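Local coordinates for oligopeptide-binding protein AppA (Bacillus subtilis, PDB 1XOC) that captures oligopeptides, among them tetra- and pentapeptides but not tripeptides, for import by an ABC transporter that supports sporulation and genetic competence, at residues E306-P311 against L486-N491. Residues are numbered along the deposited sequence; the frame is centred on the assembly and turned at random.
Sequences EVAYIP and LYYPNN. With ZN (zinc ion), chain I.
Glu306 pairs with Tyr488 as an antiparallel hydrogen-bonded pair: Tyr488 N donates to Glu306 O over 2.9 Å, reaching that oxygen nearly in line with its C=O. Ala308 N bonds to Leu486 O at 3.2 Å, but from well above the carbonyl plane, and Val307 CA gives the same oxygen a C-H...O contact. The directions of 306-310 and 486-488 diverge by 104°, and the direct backbone bonds are limited to these two. The other half of the Glu306-Tyr488 pair is bridged by a water, which donates to Tyr488 O and is weakly bound by Glu306 N.

The short, weakly bonded strand 306-307 borders 483-496, a long strand of a mixed sheet in this family 5 solute-binding protein. Within 483-496, Leu486 and Tyr487 both face Val267 of strand 265-271, a classic beta bulge, while Tyr487 and Pro489 pack on the bound peptide.

The Tyr488 ring carries most of the side-chain contact. With CG anti to the carbonyl carbon (chi1 -56°), it extends along 308-310. Ala308 CB sits over one face, 3.6 Å from the ring centroid and 18° off the normal, a CH-pi contact. Tyr488 OH donates to Ile310 O at 2.8 Å, slightly tilted from that carbonyl's plane, and also accepts from a water held by Tyr309 N. A phenylalanine here would keep the ring over Ala308 but would probably cost Ile310 O this donor and the water this acceptor. Glu306, bent at chi2, turns its carboxylate away from Tyr488 to grip a zinc ion unevenly, OE2 at 2.1 Å and OE1 at 2.5 Å.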
ATOM      1  N   GLU A 306       2.553  17.788  -4.149  1.00 31.73           N
ATOM      2  CA  GLU A 306       1.402  18.670  -4.088  1.00 30.31           C
ATOM      3  C   GLU A 306       0.490  18.289  -2.921  1.00 29.55           C
ATOM      4  O   GLU A 306       0.321  17.110  -2.621  1.00 29.15           O
ATOM      5  CB  GLU A 306       0.584  18.523  -5.365  1.00 30.95           C
ATOM      6  CG  GLU A 306       1.298  18.976  -6.604  1.00 32.58           C
ATOM      7  CD  GLU A 306       1.741  20.415  -6.551  1.00 35.65           C
ATOM      8  OE1 GLU A 306       0.957  21.305  -6.089  1.00 38.21           O
ATOM      9  OE2 GLU A 306       2.874  20.675  -7.035  1.00 37.74           O
ATOM     10  N   VAL A 307      -0.135  19.295  -2.306  1.00 29.39           N
ATOM     11  CA  VAL A 307      -1.073  19.034  -1.236  1.00 29.43           C
ATOM     12  C   VAL A 307      -2.245  18.221  -1.791  1.00 28.94           C
ATOM     13  O   VAL A 307      -2.728  18.500  -2.890  1.00 28.67           O
ATOM     14  CB  VAL A 307      -1.581  20.357  -0.587  1.00 28.69           C
ATOM     15  CG1 VAL A 307      -2.675  20.098   0.437  1.00 29.98           C
ATOM     16  CG2 VAL A 307      -0.443  21.094   0.082  1.00 30.76           C
ATOM     17  N   ALA A 308      -2.712  17.267  -0.996  1.00 29.53           N
ATOM     18  CA  ALA A 308      -3.802  16.351  -1.340  1.00 29.32           C
ATOM     19  C   ALA A 308      -5.109  16.781  -0.660  1.00 30.22           C
ATOM     20  O   ALA A 308      -5.121  17.081   0.532  1.00 31.14           O
ATOM     21  CB  ALA A 308      -3.470  14.954  -0.912  1.00 29.12           C
ATOM     22  N   TYR A 309      -6.206  16.809  -1.428  1.00 30.61           N
ATOM     23  CA  TYR A 309      -7.525  17.086  -0.878  1.00 31.26           C
ATOM     24  C   TYR A 309      -8.538  15.958  -1.106  1.00 32.72           C
ATOM     25  O   TYR A 309      -9.663  16.037  -0.591  1.00 32.06           O
ATOM     26  CB  TYR A 309      -8.081  18.349  -1.513  1.00 32.37           C
ATOM     27  CG  TYR A 309      -7.174  19.521  -1.369  1.00 31.90           C
ATOM     28  CD1 TYR A 309      -7.120  20.222  -0.171  1.00 32.25           C
ATOM     29  CD2 TYR A 309      -6.341  19.919  -2.398  1.00 32.99           C
ATOM     30  CE1 TYR A 309      -6.282  21.308  -0.002  1.00 33.18           C
ATOM     31  CE2 TYR A 309      -5.477  21.022  -2.233  1.00 34.77           C
ATOM     32  CZ  TYR A 309      -5.462  21.710  -1.021  1.00 34.59           C
ATOM     33  OH  TYR A 309      -4.626  22.795  -0.826  1.00 35.11           O
ATOM     34  N   ILE A 310      -8.138  14.945  -1.884  1.00 32.89           N
ATOM     35  CA  ILE A 310      -8.997  13.843  -2.315  1.00 33.29           C
ATOM     36  C   ILE A 310      -8.306  12.503  -2.015  1.00 32.29           C
ATOM     37  O   ILE A 310      -7.097  12.376  -2.222  1.00 30.46           O
ATOM     38  CB  ILE A 310      -9.273  14.015  -3.833  1.00 32.98           C
ATOM     39  CG1 ILE A 310     -10.026  15.318  -4.048  1.00 36.40           C
ATOM     40  CG2 ILE A 310     -10.033  12.855  -4.454  1.00 34.11           C
ATOM     41  CD1 ILE A 310     -10.040  15.750  -5.457  1.00 36.91           C
ATOM     42  N   PRO A 311      -9.072  11.485  -1.544  1.00 32.70           N
ATOM     43  CA  PRO A 311      -8.500  10.162  -1.254  1.00 33.08           C
ATOM     44  C   PRO A 311      -8.260   9.314  -2.509  1.00 33.36           C
ATOM     45  O   PRO A 311      -8.642   8.138  -2.575  1.00 34.82           O
ATOM     46  CB  PRO A 311      -9.573   9.534  -0.342  1.00 34.08           C
ATOM     47  CG  PRO A 311     -10.815  10.090  -0.847  1.00 34.05           C
ATOM     48  CD  PRO A 311     -10.504  11.524  -1.197  1.00 32.92           C
ATOM     49  N   LEU A 486      -2.447  14.846   3.300  1.00 29.40           N
ATOM     50  CA  LEU A 486      -1.254  15.689   3.319  1.00 29.19           C
ATOM     51  C   LEU A 486      -0.724  15.995   1.921  1.00 29.50           C
ATOM     52  O   LEU A 486      -0.725  17.146   1.515  1.00 30.47           O
ATOM     53  CB  LEU A 486      -0.165  15.104   4.246  1.00 29.54           C
ATOM     54  CG  LEU A 486      -0.442  15.075   5.772  1.00 30.95           C
ATOM     55  CD1 LEU A 486       0.704  14.336   6.452  1.00 32.35           C
ATOM     56  CD2 LEU A 486      -0.671  16.454   6.368  1.00 30.75           C
ATOM     57  N   TYR A 487      -0.258  14.992   1.186  1.00 30.12           N
ATOM     58  CA  TYR A 487       0.268  15.231  -0.150  1.00 29.67           C
ATOM     59  C   TYR A 487       0.298  13.995  -1.043  1.00 28.63           C
ATOM     60  O   TYR A 487       0.206  12.877  -0.576  1.00 27.80           O
ATOM     61  CB  TYR A 487       1.657  15.860  -0.106  1.00 31.14           C
ATOM     62  CG  TYR A 487       2.644  15.072   0.702  1.00 33.30           C
ATOM     63  CD1 TYR A 487       2.711  15.235   2.060  1.00 36.31           C
ATOM     64  CD2 TYR A 487       3.507  14.167   0.110  1.00 36.54           C
ATOM     65  CE1 TYR A 487       3.577  14.529   2.813  1.00 36.79           C
ATOM     66  CE2 TYR A 487       4.404  13.447   0.878  1.00 35.76           C
ATOM     67  CZ  TYR A 487       4.423  13.642   2.233  1.00 35.09           C
ATOM     68  OH  TYR A 487       5.291  12.957   3.047  1.00 39.96           O
ATOM     69  N   TYR A 488       0.435  14.237  -2.340  1.00 28.52           N
ATOM     70  CA  TYR A 488       0.720  13.181  -3.318  1.00 28.03           C
ATOM     71  C   TYR A 488       2.215  13.152  -3.604  1.00 28.16           C
ATOM     72  O   TYR A 488       2.756  14.113  -4.152  1.00 29.18           O
ATOM     73  CB  TYR A 488      -0.036  13.465  -4.622  1.00 27.82           C
ATOM     74  CG  TYR A 488      -1.521  13.616  -4.422  1.00 27.06           C
ATOM     75  CD1 TYR A 488      -2.283  12.581  -3.913  1.00 28.49           C
ATOM     76  CD2 TYR A 488      -2.178  14.782  -4.799  1.00 26.00           C
ATOM     77  CE1 TYR A 488      -3.657  12.720  -3.716  1.00 26.91           C
ATOM     78  CE2 TYR A 488      -3.552  14.931  -4.622  1.00 27.58           C
ATOM     79  CZ  TYR A 488      -4.284  13.897  -4.081  1.00 27.92           C
ATOM     80  OH  TYR A 488      -5.647  14.064  -3.898  1.00 30.17           O
ATOM     81  N   PRO A 489       2.908  12.090  -3.180  1.00 29.89           N
ATOM     82  CA  PRO A 489       4.353  12.103  -3.317  1.00 29.28           C
ATOM     83  C   PRO A 489       4.868  11.722  -4.678  1.00 29.27           C
ATOM     84  O   PRO A 489       4.184  11.009  -5.427  1.00 29.13           O
ATOM     85  CB  PRO A 489       4.776  11.006  -2.374  1.00 29.81           C
ATOM     86  CG  PRO A 489       3.669  10.076  -2.349  1.00 31.25           C
ATOM     87  CD  PRO A 489       2.445  10.878  -2.486  1.00 29.96           C
ATOM     88  N   ASN A 490       6.093  12.150  -4.980  1.00 28.46           N
ATOM     89  CA  ASN A 490       6.790  11.703  -6.191  1.00 29.02           C
ATOM     90  C   ASN A 490       7.872  10.694  -5.801  1.00 29.55           C
ATOM     91  O   ASN A 490       8.469  10.794  -4.737  1.00 31.20           O
ATOM     92  CB  ASN A 490       7.460  12.886  -6.871  1.00 27.92           C
ATOM     93  CG  ASN A 490       6.457  13.928  -7.319  1.00 29.76           C
ATOM     94  OD1 ASN A 490       5.525  13.577  -8.050  1.00 32.52           O
ATOM     95  ND2 ASN A 490       6.645  15.197  -6.942  1.00 28.58           N
ATOM     96  N   ASN A 491       8.105   9.734  -6.675  1.00 29.87           N
ATOM     97  CA  ASN A 491       9.230   8.830  -6.541  1.00 28.87           C
ATOM     98  C   ASN A 491      10.438   9.383  -7.296  1.00 28.69           C
ATOM     99  O   ASN A 491      10.298   9.938  -8.406  1.00 28.52           O
ATOM    100  CB  ASN A 491       8.901   7.482  -7.124  1.00 30.33           C
ATOM    101  CG  ASN A 491       7.914   6.705  -6.316  1.00 31.53           C
ATOM    102  OD1 ASN A 491       7.937   6.741  -5.095  1.00 36.34           O
ATOM    103  ND2 ASN A 491       7.039   5.976  -6.995  1.00 32.11           N
TER
HETATM  104 ZN    ZN I 527       3.022  22.651  -6.488  1.00 30.66          ZN
HETATM  105  O   HOH W   1       2.517  15.570  -6.306  1.00 26.75           O
HETATM  106  O   HOH W   2      -6.439  16.991  -4.355  1.00 25.60           O